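Methylmalonyl-CoA carboxyltransferase 5S subunit (Propionibacterium freudenreichii subsp. shermanii, PDB 1RQB) transfers a carboxyl group from the biotin of the 1.3S subunit to pyruvate, forming oxaloacetate, as the cobalt-dependent homodimeric 5S component of transcarboxylase. Local coordinates at residues L225-H228 / V233-V236; R23-T28 / K240-G245; I27-L32 / N263-V268; T311-F314 / I318-G321. All coordinates share one frame; numbering follows the deposited sequence.

Interaction 1 of 4, residues L225-H228 / V233-V236; sequences LHCH and VTEV. With CO (cobalt (II) ion), chain B.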
loop_
_atom_site.group_PDB
_atom_site.type_symbol
_atom_site.label_atom_id
_atom_site.label_comp_id
_atom_site.label_asym_id
_atom_site.label_seq_id
_atom_site.Cartn_x
_atom_site.Cartn_y
_atom_site.Cartn_z
ATOM N N LEU A 225 -1.064 -17.549 7.174
ATOM C CA LEU A 225 -0.344 -16.334 7.585
ATOM C C LEU A 225 -1.295 -15.136 7.584
ATOM O O LEU A 225 -2.003 -14.887 6.608
ATOM C CB LEU A 225 0.840 -16.081 6.642
ATOM C CG LEU A 225 1.655 -14.809 6.866
ATOM C CD1 LEU A 225 2.308 -14.848 8.248
ATOM C CD2 LEU A 225 2.713 -14.688 5.769
ATOM N N HIS A 226 -1.302 -14.412 8.705
ATOM C CA HIS A 226 -2.145 -13.223 8.899
ATOM C C HIS A 226 -1.234 -12.019 9.142
ATOM O O HIS A 226 -0.682 -11.857 10.230
ATOM C CB HIS A 226 -3.063 -13.421 10.119
ATOM C CG HIS A 226 -3.970 -12.258 10.399
ATOM N ND1 HIS A 226 -5.172 -12.072 9.752
ATOM C CD2 HIS A 226 -3.834 -11.208 11.247
ATOM C CE1 HIS A 226 -5.739 -10.958 10.187
ATOM N NE2 HIS A 226 -4.947 -10.416 11.097
ATOM N N CYS A 227 -1.072 -11.177 8.129
ATOM C CA CYS A 227 -0.213 -9.992 8.276
ATOM C C CYS A 227 -1.003 -8.722 7.962
ATOM O O CYS A 227 -1.753 -8.679 6.988
ATOM C CB CYS A 227 0.946 -10.007 7.263
ATOM S SG CYS A 227 2.325 -11.084 7.593
ATOM N N HIS A 228 -0.806 -7.700 8.790
ATOM C CA HIS A 228 -1.383 -6.375 8.526
ATOM C C HIS A 228 -0.390 -5.660 7.605
ATOM O O HIS A 228 0.722 -6.149 7.410
ATOM C CB HIS A 228 -1.595 -5.616 9.840
ATOM C CG HIS A 228 -2.800 -6.089 10.600
ATOM N ND1 HIS A 228 -3.884 -5.279 10.852
ATOM C CD2 HIS A 228 -3.123 -7.312 11.089
ATOM C CE1 HIS A 228 -4.824 -5.981 11.462
ATOM N NE2 HIS A 228 -4.388 -7.216 11.617
ATOM N N VAL A 233 5.695 -3.563 4.459
ATOM C CA VAL A 233 6.665 -4.556 3.971
ATOM C C VAL A 233 6.056 -5.955 3.841
ATOM O O VAL A 233 6.664 -6.836 3.237
ATOM C CB VAL A 233 7.887 -4.727 4.957
ATOM C CG1 VAL A 233 8.420 -3.359 5.421
ATOM C CG2 VAL A 233 7.472 -5.547 6.192
ATOM N N THR A 234 4.851 -6.165 4.356
ATOM C CA THR A 234 4.327 -7.537 4.444
ATOM C C THR A 234 3.796 -8.144 3.144
ATOM O O THR A 234 3.607 -9.359 3.092
ATOM C CB THR A 234 3.271 -7.660 5.556
ATOM O OG1 THR A 234 2.161 -6.814 5.251
ATOM C CG2 THR A 234 3.881 -7.263 6.909
ATOM N N GLU A 235 3.522 -7.384 2.089
ATOM C CA GLU A 235 3.070 -8.122 0.899
ATOM C C GLU A 235 4.265 -8.899 0.346
ATOM O O GLU A 235 4.130 -9.984 -0.220
ATOM C CB GLU A 235 2.484 -7.201 -0.171
ATOM C CG GLU A 235 1.879 -8.003 -1.323
ATOM C CD GLU A 235 1.016 -7.159 -2.236
ATOM O OE1 GLU A 235 -0.025 -6.653 -1.775
ATOM O OE2 GLU A 235 1.376 -6.999 -3.415
ATOM N N VAL A 236 5.459 -8.352 0.527
ATOM C CA VAL A 236 6.651 -9.081 0.072
ATOM C C VAL A 236 6.846 -10.287 0.994
ATOM O O VAL A 236 7.295 -11.345 0.558
ATOM C CB VAL A 236 7.887 -8.187 0.109
ATOM C CG1 VAL A 236 9.105 -8.965 -0.409
ATOM C CG2 VAL A 236 7.642 -6.956 -0.767
HETATM CO CO CO B . -5.520 -8.817 12.463
HETATM O O HOH W 1 -6.380 -7.335 13.942
#
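Segment 225-228 meets the first turn of helix 234-243 through T234, which lies against C227 and H228, while two histidines of the same segment reach the other way to cobalt. L225 ends its strand with its side chain resting on L238 and A241 further along that helix. H226 is next; CG stands anti to the backbone N (chi1 -180°), and NE2 binds the cobalt ion at 2.2 Å, while ND1 is hydrogen-bonded to D250. At C227 the chain faces the helix again: CB packs on T234 CB at 3.7 Å, and SG lies alongside T234 CG2 at 4.2 Å. This His-X-His sequence follows a TIM-barrel strand at the C-terminal mouth of the barrel, where D34 and the carboxylated K195 also bind the metal. H228 turns its ring back to the ion, NE2 coordinating cobalt at 2.1 Å, and its ND1 is held by the carbonyl of P260; water 1 lies 2.3 Å from the same cobalt. The carbonyl O of H228, for its part, accepts a short 2.7 Å hydrogen bond from T234 OG1, which approaches at a C=O...O angle of 135° and tilted 34° from the carbonyl plane. T234 CG2 sits beside that O at 3.4 Å. A valine here would probably leave the H228 carbonyl without its hydroxyl donor, depriving the backbone of a metal ligand of one of its supports. T234 OG1 is also hydrogen-bonded to N263 ND2.

Interaction 2 of 4, residues R23-T28 / K240-G245; sequences REVGIT and KAIEAG
This is a buried strand-to-helix contact at the N-terminal end of a TIM-barrel strand, in which R23 hydrogen-bonds to a carbonyl in the last turn of helix 234-243 and V25 packs on I242 beneath it. The helix closes in a Schellman motif: G245 takes up a positive phi, and its N bonds back to I242 O at 3.0 Å. That same carbonyl receives R23 NH2 at 2.9 Å, an almost straight bond (N-H...O 164°) that lies in the carbonyl plane on a lone pair, with the O only 3° out of the guanidinium plane. S20 OG also bonds to I242 O, so three groups gather on one helix-end oxygen. R23 NH2 is shared with the carbonyl of V246 and NE with S20, which fixes the rotation of the guanidinium. V25 CG2 lies 4.0 Å above one face of it, toward the rim, and G245 O lies over the opposite face. A glycine suits position 245, since any CB would jam against the preceding carbonyl O. Below the arginine, V25 CG2 touches I242 CG2 at 3.8 Å, the two branched side chains crossing obliquely. On another face of the same turn, K240 NZ forms a salt bridge with E243 OE1 at 2.8 Å; K240 also bridges to E243 of the second subunit, and E243 to K240 of that subunit. Y277 of strand 277-278 covers both R23 and I242, helix 203-217 packs on A244, and G26 bonds through its backbone to V249 of strand 248-251 and to D247 just before it.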
loop_
_atom_site.group_PDB
_atom_site.type_symbol
_atom_site.label_atom_id
_atom_site.label_comp_id
_atom_site.label_asym_id
_atom_site.label_seq_id
_atom_site.Cartn_x
_atom_site.Cartn_y
_atom_site.Cartn_z
ATOM N N ARG A 23 1.793 -24.756 -6.956
ATOM C CA ARG A 23 0.618 -25.224 -6.206
ATOM C C ARG A 23 -0.383 -24.080 -6.034
ATOM O O ARG A 23 -0.068 -22.921 -6.296
ATOM C CB ARG A 23 1.091 -25.684 -4.819
ATOM C CG ARG A 23 1.744 -24.545 -4.016
ATOM C CD ARG A 23 2.564 -25.027 -2.776
ATOM N NE ARG A 23 3.134 -23.871 -2.072
ATOM C CZ ARG A 23 2.467 -23.197 -1.143
ATOM N NH1 ARG A 23 1.254 -23.598 -0.821
ATOM N NH2 ARG A 23 2.969 -22.094 -0.578
ATOM N N GLU A 24 -1.586 -24.420 -5.577
ATOM C CA GLU A 24 -2.604 -23.393 -5.317
ATOM C C GLU A 24 -2.445 -22.927 -3.870
ATOM O O GLU A 24 -2.219 -23.731 -2.964
ATOM C CB GLU A 24 -4.027 -23.938 -5.505
ATOM C CG GLU A 24 -4.352 -24.405 -6.901
ATOM C CD GLU A 24 -5.796 -24.860 -7.041
ATOM O OE1 GLU A 24 -6.228 -25.074 -8.187
ATOM O OE2 GLU A 24 -6.497 -25.007 -6.012
ATOM N N VAL A 25 -2.534 -21.621 -3.670
ATOM C CA VAL A 25 -2.433 -21.041 -2.323
ATOM C C VAL A 25 -3.843 -20.610 -1.912
ATOM O O VAL A 25 -4.553 -19.984 -2.698
ATOM C CB VAL A 25 -1.509 -19.801 -2.321
ATOM C CG1 VAL A 25 -1.387 -19.241 -0.903
ATOM C CG2 VAL A 25 -0.140 -20.173 -2.862
ATOM N N GLY A 26 -4.259 -20.965 -0.703
ATOM C CA GLY A 26 -5.589 -20.579 -0.266
ATOM C C GLY A 26 -5.607 -19.139 0.226
ATOM O O GLY A 26 -4.597 -18.626 0.704
ATOM N N ILE A 27 -6.764 -18.496 0.136
ATOM C CA ILE A 27 -6.907 -17.102 0.580
ATOM C C ILE A 27 -8.078 -16.983 1.557
ATOM O O ILE A 27 -9.168 -17.489 1.293
ATOM C CB ILE A 27 -7.237 -16.158 -0.589
ATOM C CG1 ILE A 27 -6.086 -16.143 -1.601
ATOM C CG2 ILE A 27 -7.569 -14.750 -0.043
ATOM C CD1 ILE A 27 -4.817 -15.535 -1.097
ATOM N N THR A 28 -7.828 -16.320 2.681
ATOM C CA THR A 28 -8.886 -16.047 3.665
ATOM C C THR A 28 -9.237 -14.562 3.548
ATOM O O THR A 28 -8.353 -13.708 3.603
ATOM C CB THR A 28 -8.425 -16.370 5.102
ATOM O OG1 THR A 28 -8.479 -17.785 5.300
ATOM C CG2 THR A 28 -9.335 -15.686 6.152
ATOM N N LYS A 240 7.273 -14.295 0.086
ATOM C CA LYS A 240 8.321 -15.159 0.653
ATOM C C LYS A 240 7.702 -16.317 1.440
ATOM O O LYS A 240 8.245 -17.421 1.455
ATOM C CB LYS A 240 9.264 -14.346 1.566
ATOM C CG LYS A 240 10.211 -13.466 0.774
ATOM C CD LYS A 240 11.073 -14.356 -0.091
ATOM C CE LYS A 240 11.998 -13.577 -0.993
ATOM N NZ LYS A 240 12.650 -14.513 -1.953
ATOM N N ALA A 241 6.570 -16.068 2.094
ATOM C CA ALA A 241 5.915 -17.137 2.861
ATOM C C ALA A 241 5.391 -18.196 1.890
ATOM O O ALA A 241 5.430 -19.392 2.174
ATOM C CB ALA A 241 4.763 -16.567 3.706
ATOM N N ILE A 242 4.912 -17.755 0.736
ATOM C CA ILE A 242 4.409 -18.690 -0.280
ATOM C C ILE A 242 5.587 -19.501 -0.826
ATOM O O ILE A 242 5.476 -20.705 -1.047
ATOM C CB ILE A 242 3.675 -17.920 -1.407
ATOM C CG1 ILE A 242 2.340 -17.397 -0.858
ATOM C CG2 ILE A 242 3.460 -18.832 -2.642
ATOM C CD1 ILE A 242 1.653 -16.377 -1.754
ATOM N N GLU A 243 6.732 -18.860 -1.024
ATOM C CA GLU A 243 7.903 -19.609 -1.501
ATOM C C GLU A 243 8.326 -20.635 -0.446
ATOM O O GLU A 243 8.837 -21.702 -0.781
ATOM C CB GLU A 243 9.070 -18.655 -1.831
ATOM C CG GLU A 243 8.760 -17.718 -3.015
ATOM C CD GLU A 243 9.868 -16.696 -3.315
ATOM O OE1 GLU A 243 10.608 -16.308 -2.382
ATOM O OE2 GLU A 243 9.982 -16.267 -4.493
ATOM N N ALA A 244 8.090 -20.332 0.829
ATOM C CA ALA A 244 8.486 -21.251 1.906
ATOM C C ALA A 244 7.447 -22.358 2.099
ATOM O O ALA A 244 7.673 -23.292 2.866
ATOM C CB ALA A 244 8.695 -20.490 3.206
ATOM N N GLY A 245 6.304 -22.250 1.427
ATOM C CA GLY A 245 5.286 -23.289 1.540
ATOM C C GLY A 245 4.017 -23.008 2.337
ATOM O O GLY A 245 3.280 -23.939 2.663
#

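Interaction 3 of 4, residues I27-L32 / N263-V268; sequences ITELVL and NPTESV
Strand 23-29 ends opposite the first turn of helix 265-271, with the CA atoms of E29 and T265 7.4 Å apart, where the first segment leaves its strand for helix 31-39. The contact belongs to the TIM barrel, where the first barrel strand and the turn after it meet the short helix that follows strand 248-251. The polar half is E29 with T265, whose side chains cross at about a right angle. E29 CG extends anti to the backbone N (chi1 180°), and the chain then bends at chi2 (57°), which carries the carboxylate back over its own turn. OE2 can thus accept V31 N at 3.0 Å on its anti lone pair, a capping bond at the start of helix 31-39, and it also takes I253 N. OE1 points to the other segment and accepts the hydroxyl of T265. With partners at both oxygens, the buried carboxylate is held against turning. T265 OG1 is bonded to T251 as well, tying the helix start to strand 248-251. The apolar half is I27 CD1 against V268 CG1 at 4.1 Å, one helical turn further on. T265 OG1 meets E29 OE1 at 2.7 Å from the syn side, 24° out of the carboxylate plane.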
loop_
_atom_site.group_PDB
_atom_site.type_symbol
_atom_site.label_atom_id
_atom_site.label_comp_id
_atom_site.label_asym_id
_atom_site.label_seq_id
_atom_site.Cartn_x
_atom_site.Cartn_y
_atom_site.Cartn_z
ATOM N N ILE A 27 -6.764 -18.496 0.136
ATOM C CA ILE A 27 -6.907 -17.102 0.580
ATOM C C ILE A 27 -8.078 -16.983 1.557
ATOM O O ILE A 27 -9.168 -17.489 1.293
ATOM C CB ILE A 27 -7.237 -16.158 -0.589
ATOM C CG1 ILE A 27 -6.086 -16.143 -1.601
ATOM C CG2 ILE A 27 -7.569 -14.750 -0.043
ATOM C CD1 ILE A 27 -4.817 -15.535 -1.097
ATOM N N THR A 28 -7.828 -16.320 2.681
ATOM C CA THR A 28 -8.886 -16.047 3.665
ATOM C C THR A 28 -9.237 -14.562 3.548
ATOM O O THR A 28 -8.353 -13.708 3.603
ATOM C CB THR A 28 -8.425 -16.370 5.102
ATOM O OG1 THR A 28 -8.479 -17.785 5.300
ATOM C CG2 THR A 28 -9.335 -15.686 6.152
ATOM N N GLU A 29 -10.523 -14.259 3.351
ATOM C CA GLU A 29 -10.994 -12.874 3.205
ATOM C C GLU A 29 -11.323 -12.293 4.583
ATOM O O GLU A 29 -12.003 -12.929 5.388
ATOM C CB GLU A 29 -12.223 -12.834 2.290
ATOM C CG GLU A 29 -12.815 -11.431 2.062
ATOM C CD GLU A 29 -11.814 -10.427 1.490
ATOM O OE1 GLU A 29 -11.191 -10.676 0.420
ATOM O OE2 GLU A 29 -11.657 -9.372 2.119
ATOM N N LEU A 30 -10.881 -11.056 4.825
ATOM C CA LEU A 30 -11.039 -10.416 6.139
ATOM C C LEU A 30 -11.981 -9.210 6.113
ATOM O O LEU A 30 -12.167 -8.565 7.145
ATOM C CB LEU A 30 -9.675 -9.916 6.615
ATOM C CG LEU A 30 -8.546 -10.945 6.712
ATOM C CD1 LEU A 30 -7.201 -10.217 6.897
ATOM C CD2 LEU A 30 -8.819 -11.866 7.900
ATOM N N VAL A 31 -12.590 -8.903 4.977
ATOM C CA VAL A 31 -13.416 -7.689 4.880
ATOM C C VAL A 31 -14.561 -7.635 5.894
ATOM O O VAL A 31 -14.914 -6.549 6.354
ATOM C CB VAL A 31 -14.004 -7.483 3.442
ATOM C CG1 VAL A 31 -15.037 -8.566 3.121
ATOM C CG2 VAL A 31 -14.648 -6.086 3.333
ATOM N N LEU A 32 -15.131 -8.777 6.269
ATOM C CA LEU A 32 -16.287 -8.767 7.177
ATOM C C LEU A 32 -15.896 -8.689 8.655
ATOM O O LEU A 32 -16.771 -8.571 9.512
ATOM C CB LEU A 32 -17.163 -9.996 6.943
ATOM C CG LEU A 32 -17.690 -10.143 5.511
ATOM C CD1 LEU A 32 -18.517 -11.418 5.428
ATOM C CD2 LEU A 32 -18.529 -8.922 5.096
ATOM N N ASN A 263 -3.064 -6.410 3.260
ATOM C CA ASN A 263 -2.688 -6.400 1.840
ATOM C C ASN A 263 -3.942 -6.774 1.046
ATOM O O ASN A 263 -4.766 -7.557 1.520
ATOM C CB ASN A 263 -1.519 -7.365 1.617
ATOM C CG ASN A 263 -0.293 -6.956 2.424
ATOM O OD1 ASN A 263 0.276 -5.887 2.208
ATOM N ND2 ASN A 263 0.089 -7.789 3.392
ATOM N N PRO A 264 -4.114 -6.186 -0.154
ATOM C CA PRO A 264 -5.267 -6.398 -1.038
ATOM C C PRO A 264 -5.408 -7.791 -1.655
ATOM O O PRO A 264 -4.472 -8.326 -2.247
ATOM C CB PRO A 264 -5.107 -5.301 -2.109
ATOM C CG PRO A 264 -3.957 -4.431 -1.616
ATOM C CD PRO A 264 -3.099 -5.371 -0.843
ATOM N N THR A 265 -6.607 -8.348 -1.522
ATOM C CA THR A 265 -6.914 -9.690 -2.039
ATOM C C THR A 265 -6.567 -9.792 -3.527
ATOM O O THR A 265 -5.851 -10.697 -3.950
ATOM C CB THR A 265 -8.419 -9.998 -1.849
ATOM O OG1 THR A 265 -8.721 -10.011 -0.447
ATOM C CG2 THR A 265 -8.789 -11.349 -2.488
ATOM N N GLU A 266 -7.076 -8.860 -4.323
ATOM C CA GLU A 266 -6.842 -8.930 -5.773
ATOM C C GLU A 266 -5.359 -8.757 -6.105
ATOM O O GLU A 266 -4.854 -9.390 -7.031
ATOM C CB GLU A 266 -7.665 -7.874 -6.496
ATOM C CG GLU A 266 -9.157 -7.976 -6.215
ATOM C CD GLU A 266 -9.616 -6.916 -5.225
ATOM O OE1 GLU A 266 -9.169 -6.936 -4.054
ATOM O OE2 GLU A 266 -10.411 -6.050 -5.630
ATOM N N SER A 267 -4.658 -7.893 -5.374
ATOM C CA SER A 267 -3.228 -7.685 -5.645
ATOM C C SER A 267 -2.452 -8.971 -5.353
ATOM O O SER A 267 -1.575 -9.367 -6.120
ATOM C CB SER A 267 -2.687 -6.540 -4.789
ATOM O OG SER A 267 -3.332 -5.319 -5.125
ATOM N N VAL A 268 -2.778 -9.633 -4.245
ATOM C CA VAL A 268 -2.085 -10.879 -3.888
ATOM C C VAL A 268 -2.383 -11.953 -4.936
ATOM O O VAL A 268 -1.499 -12.714 -5.326
ATOM C CB VAL A 268 -2.490 -11.356 -2.472
ATOM C CG1 VAL A 268 -1.991 -12.770 -2.216
ATOM C CG2 VAL A 268 -1.883 -10.420 -1.445
#

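Interaction 4 of 4, residues T311-F314 / I318-G321; sequences TSIF and IPGG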
loop_
_atom_site.group_PDB
_atom_site.type_symbol
_atom_site.label_atom_id
_atom_site.label_comp_id
_atom_site.label_asym_id
_atom_site.label_seq_id
_atom_site.Cartn_x
_atom_site.Cartn_y
_atom_site.Cartn_z
ATOM N N THR A 311 6.850 2.873 9.585
ATOM C CA THR A 311 7.905 1.874 9.819
ATOM C C THR A 311 8.677 2.185 11.103
ATOM O O THR A 311 9.659 1.512 11.414
ATOM C CB THR A 311 8.966 1.875 8.691
ATOM O OG1 THR A 311 9.543 3.178 8.610
ATOM C CG2 THR A 311 8.358 1.492 7.321
ATOM N N SER A 312 8.246 3.179 11.870
ATOM C CA SER A 312 9.011 3.570 13.063
ATOM C C SER A 312 9.088 2.434 14.085
ATOM O O SER A 312 10.039 2.354 14.862
ATOM C CB SER A 312 8.400 4.823 13.700
ATOM O OG SER A 312 7.064 4.586 14.102
ATOM N N ILE A 313 8.109 1.540 14.069
ATOM C CA ILE A 313 8.069 0.433 15.035
ATOM C C ILE A 313 9.317 -0.447 14.929
ATOM O O ILE A 313 9.731 -1.055 15.915
ATOM C CB ILE A 313 6.814 -0.433 14.820
ATOM C CG1 ILE A 313 6.688 -1.453 15.963
ATOM C CG2 ILE A 313 6.902 -1.150 13.464
ATOM C CD1 ILE A 313 5.438 -2.345 15.880
ATOM N N PHE A 314 9.944 -0.519 13.755
ATOM C CA PHE A 314 11.130 -1.375 13.598
ATOM C C PHE A 314 12.279 -0.880 14.476
ATOM O O PHE A 314 13.203 -1.631 14.785
ATOM C CB PHE A 314 11.563 -1.435 12.135
ATOM C CG PHE A 314 10.639 -2.264 11.279
ATOM C CD1 PHE A 314 10.085 -1.741 10.113
ATOM C CD2 PHE A 314 10.326 -3.568 11.648
ATOM C CE1 PHE A 314 9.230 -2.511 9.316
ATOM C CE2 PHE A 314 9.468 -4.349 10.864
ATOM C CZ PHE A 314 8.924 -3.822 9.698
ATOM N N ILE A 318 7.334 0.264 19.259
ATOM C CA ILE A 318 6.014 0.772 19.659
ATOM C C ILE A 318 5.083 0.949 18.458
ATOM O O ILE A 318 5.389 1.683 17.520
ATOM C CB ILE A 318 6.136 2.129 20.366
ATOM C CG1 ILE A 318 7.067 2.008 21.572
ATOM C CG2 ILE A 318 4.760 2.601 20.804
ATOM C CD1 ILE A 318 7.364 3.338 22.232
ATOM N N PRO A 319 3.923 0.273 18.483
ATOM C CA PRO A 319 2.919 0.350 17.410
ATOM C C PRO A 319 2.210 1.703 17.488
ATOM O O PRO A 319 1.859 2.166 18.572
ATOM C CB PRO A 319 1.964 -0.799 17.737
ATOM C CG PRO A 319 2.792 -1.732 18.583
ATOM C CD PRO A 319 3.580 -0.792 19.440
ATOM N N GLY A 320 1.987 2.328 16.338
ATOM C CA GLY A 320 1.333 3.625 16.305
ATOM C C GLY A 320 0.073 3.769 17.143
ATOM O O GLY A 320 -0.205 4.851 17.657
ATOM N N GLY A 321 -0.697 2.693 17.275
ATOM C CA GLY A 321 -1.920 2.753 18.056
ATOM C C GLY A 321 -1.621 2.932 19.530
ATOM O O GLY A 321 -2.401 3.524 20.275
HETATM O O HOH W 2 7.191 4.265 16.988
#
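I313 lies against the backbone of I318 and the ring of P319, bringing the two segments to a CA-CA separation of 5.1 Å between I313 and I318. Its side chain is fully extended: CG1 stands anti to the backbone N (chi1 -172°), and chi2 near 178° sends CD1 straight on to P319. CB and CG1 therefore run alongside the I318 carbonyl, with CB 3.7 Å from I318 O, and CD1 ends on P319 CG at 3.8 Å. The arrangement is a tight helix-to-helix connection in the carboxylase domain: helix 313-316 stops after little more than one turn, and P319 takes the N-cap position of helix 320-331. I318 turns its own side chain away, onto M343 and V346 of helix 339-352. Shortening the I313 side chain to that of an alanine is likely to open a gap between P319 and the barrel loops around A198, L200 and T231, on which the isoleucine also packs. S312 adds a polar link. Its OG accepts from water 2 at 2.9 Å, and this water also donates to I318 O at 3.2 Å. S312 OG is hydrogen-bonded to D310 too, while F314 faces the other way, in a cation-pi contact with K202.

Overall arrangement
From the N terminus, strand 23-29 opens two long loops: interaction 2 closes one at residues 240-245 and interaction 3 the other at 263-268. They start from the same strand and share I27 and T28, interaction 3 running on further to its close. Interaction 1, a short closure between a strand end and its following helix, falls within both. It touches interaction 2 through L225 and A241, and interaction 3 through L30 and H226 as well as E235 and P264. Together these three tie the barrel strands to helices 234-243 and 265-271. Interaction 4 follows in series in the carboxylase domain, its F314 meeting V233 of interaction 1.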